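Local structure of nucleocapsid (Crimean-congo hemorrhagic fever virus, 4AKL) at residues A[41-46]-A[65-70]. The protein binds single- and double-stranded RNA, probably packaging the viral genome, and displays sequence-nonspecific double-stranded DNA endonuclease activity. Numbering follows the deposited sequence.
Sequences PNLDRF and SALVEA
Glu69 reaches from helix 56-71 to Arg45 of residues 41-46, and the end-on salt bridge ties that helix to the turn leading into the preceding one in this largely helical nairovirus nucleocapsid protein. It is a worked example of how one long side chain can be apolar at its root and ionic at its tip. Glu69 CB lies 4.0 Å from Leu43 CD2, and its CG, placed anti to the backbone N (chi1 177°), packs on the same methyl at 3.7 Å. A bend at chi2 then presents the carboxylate to the guanidinium, the two planes 56° apart. Glu69 OE1 takes Arg45 NH2 on its syn side at 2.6 Å, through a bent bond tilted from the carboxylate plane, and also stands at the edge of the Phe46 ring, whose plane is nearly perpendicular to the carboxylate. Phe46 in turn lays one face over Ala66, whose CB makes a CH-pi contact 3.9 Å from the ring centroid, while Ile436 of helix 425-440 touches both residues. At the other end of the contact, Pro41 CG rests 3.6 Å from Ala70 O. Glu69 OE2 is held twice: Arg45 NH1 meets Glu69 OE2 from above the carboxylate plane at 3.1 Å, and a water accepting from Asn42 N donates to the same oxygen.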
loop_
_atom_site.group_PDB
_atom_site.type_symbol
_atom_site.label_atom_id
_atom_site.label_comp_id
_atom_site.label_asym_id
_atom_site.label_seq_id
_atom_site.Cartn_x
_atom_site.Cartn_y
_atom_site.Cartn_z
ATOM N N PRO A 41 -6.941 12.011 -21.922
ATOM C CA PRO A 41 -5.703 12.170 -22.626
ATOM C C PRO A 41 -5.559 11.132 -23.747
ATOM O O PRO A 41 -5.944 9.975 -23.597
ATOM C CB PRO A 41 -4.639 11.949 -21.540
ATOM C CG PRO A 41 -5.359 11.864 -20.255
ATOM C CD PRO A 41 -6.723 11.464 -20.569
ATOM N N ASN A 42 -5.019 11.577 -24.867
ATOM C CA ASN A 42 -4.828 10.740 -26.023
ATOM C C ASN A 42 -3.344 10.468 -26.095
ATOM O O ASN A 42 -2.546 11.384 -26.347
ATOM C CB ASN A 42 -5.311 11.435 -27.282
ATOM C CG ASN A 42 -5.387 10.483 -28.490
ATOM O OD1 ASN A 42 -4.636 9.515 -28.598
ATOM N ND2 ASN A 42 -6.309 10.764 -29.389
ATOM N N LEU A 43 -2.982 9.210 -25.870
ATOM C CA LEU A 43 -1.593 8.823 -25.813
ATOM C C LEU A 43 -1.154 8.048 -27.058
ATOM O O LEU A 43 -0.035 7.557 -27.111
ATOM C CB LEU A 43 -1.344 8.002 -24.536
ATOM C CG LEU A 43 -1.844 8.553 -23.177
ATOM C CD1 LEU A 43 -1.442 7.628 -22.016
ATOM C CD2 LEU A 43 -1.331 9.947 -22.907
ATOM N N ASP A 44 -2.031 7.958 -28.055
ATOM C CA ASP A 44 -1.809 7.188 -29.296
ATOM C C ASP A 44 -0.468 7.450 -29.891
ATOM O O ASP A 44 0.290 6.519 -30.151
ATOM C CB ASP A 44 -2.874 7.526 -30.382
ATOM C CG ASP A 44 -4.225 6.818 -30.161
ATOM O OD1 ASP A 44 -4.308 5.930 -29.307
ATOM O OD2 ASP A 44 -5.220 7.149 -30.860
ATOM N N ARG A 45 -0.157 8.726 -30.096
ATOM C CA ARG A 45 1.077 9.092 -30.762
ATOM C C ARG A 45 2.324 8.521 -30.092
ATOM O O ARG A 45 3.321 8.306 -30.760
ATOM C CB ARG A 45 1.206 10.614 -30.886
ATOM C CG ARG A 45 1.620 11.353 -29.582
ATOM C CD ARG A 45 1.459 12.862 -29.835
ATOM N NE ARG A 45 1.833 13.692 -28.697
ATOM C CZ ARG A 45 1.042 14.006 -27.676
ATOM N NH1 ARG A 45 -0.210 13.557 -27.586
ATOM N NH2 ARG A 45 1.515 14.768 -26.703
ATOM N N PHE A 46 2.275 8.268 -28.791
ATOM C CA PHE A 46 3.459 7.747 -28.101
ATOM C C PHE A 46 3.768 6.288 -28.467
ATOM O O PHE A 46 4.894 5.824 -28.248
ATOM C CB PHE A 46 3.350 7.903 -26.595
ATOM C CG PHE A 46 3.227 9.352 -26.130
ATOM C CD1 PHE A 46 4.352 10.173 -26.059
ATOM C CD2 PHE A 46 2.000 9.873 -25.753
ATOM C CE1 PHE A 46 4.245 11.510 -25.654
ATOM C CE2 PHE A 46 1.883 11.198 -25.336
ATOM C CZ PHE A 46 3.015 12.025 -25.284
ATOM N N SER A 65 7.061 11.093 -21.078
ATOM C CA SER A 65 6.161 12.125 -21.641
ATOM C C SER A 65 4.724 11.641 -21.692
ATOM O O SER A 65 3.800 12.420 -21.417
ATOM C CB SER A 65 6.542 12.539 -23.074
ATOM O OG SER A 65 7.788 13.146 -23.135
ATOM N N ALA A 66 4.535 10.380 -22.067
ATOM C CA ALA A 66 3.202 9.772 -22.078
ATOM C C ALA A 66 2.564 9.810 -20.680
ATOM O O ALA A 66 1.429 10.128 -20.537
ATOM C CB ALA A 66 3.253 8.322 -22.571
ATOM N N LEU A 67 3.365 9.476 -19.684
ATOM C CA LEU A 67 2.901 9.381 -18.304
ATOM C C LEU A 67 2.497 10.764 -17.745
ATOM O O LEU A 67 1.444 10.931 -17.059
ATOM C CB LEU A 67 4.010 8.733 -17.505
ATOM C CG LEU A 67 3.797 8.404 -16.038
ATOM C CD1 LEU A 67 2.528 7.537 -15.842
ATOM C CD2 LEU A 67 5.059 7.717 -15.524
ATOM N N VAL A 68 3.326 11.770 -18.042
ATOM C CA VAL A 68 2.957 13.139 -17.674
ATOM C C VAL A 68 1.682 13.600 -18.400
ATOM O O VAL A 68 0.809 14.239 -17.789
ATOM C CB VAL A 68 4.056 14.086 -17.917
ATOM C CG1 VAL A 68 3.520 15.522 -17.852
ATOM C CG2 VAL A 68 5.124 13.788 -16.894
ATOM N N GLU A 69 1.589 13.264 -19.674
ATOM C CA GLU A 69 0.420 13.620 -20.463
ATOM C C GLU A 69 -0.831 12.931 -19.919
ATOM O O GLU A 69 -1.869 13.551 -19.774
ATOM C CB GLU A 69 0.635 13.255 -21.916
ATOM C CG GLU A 69 -0.613 13.545 -22.765
ATOM C CD GLU A 69 -0.331 14.279 -24.007
ATOM O OE1 GLU A 69 0.842 14.729 -24.181
ATOM O OE2 GLU A 69 -1.276 14.422 -24.836
ATOM N N ALA A 70 -0.692 11.646 -19.599
ATOM C CA ALA A 70 -1.731 10.921 -18.943
ATOM C C ALA A 70 -2.232 11.577 -17.627
ATOM O O ALA A 70 -3.399 11.433 -17.284
ATOM C CB ALA A 70 -1.244 9.516 -18.650
HETATM O O HOH W 1 -3.811 13.995 -24.198
#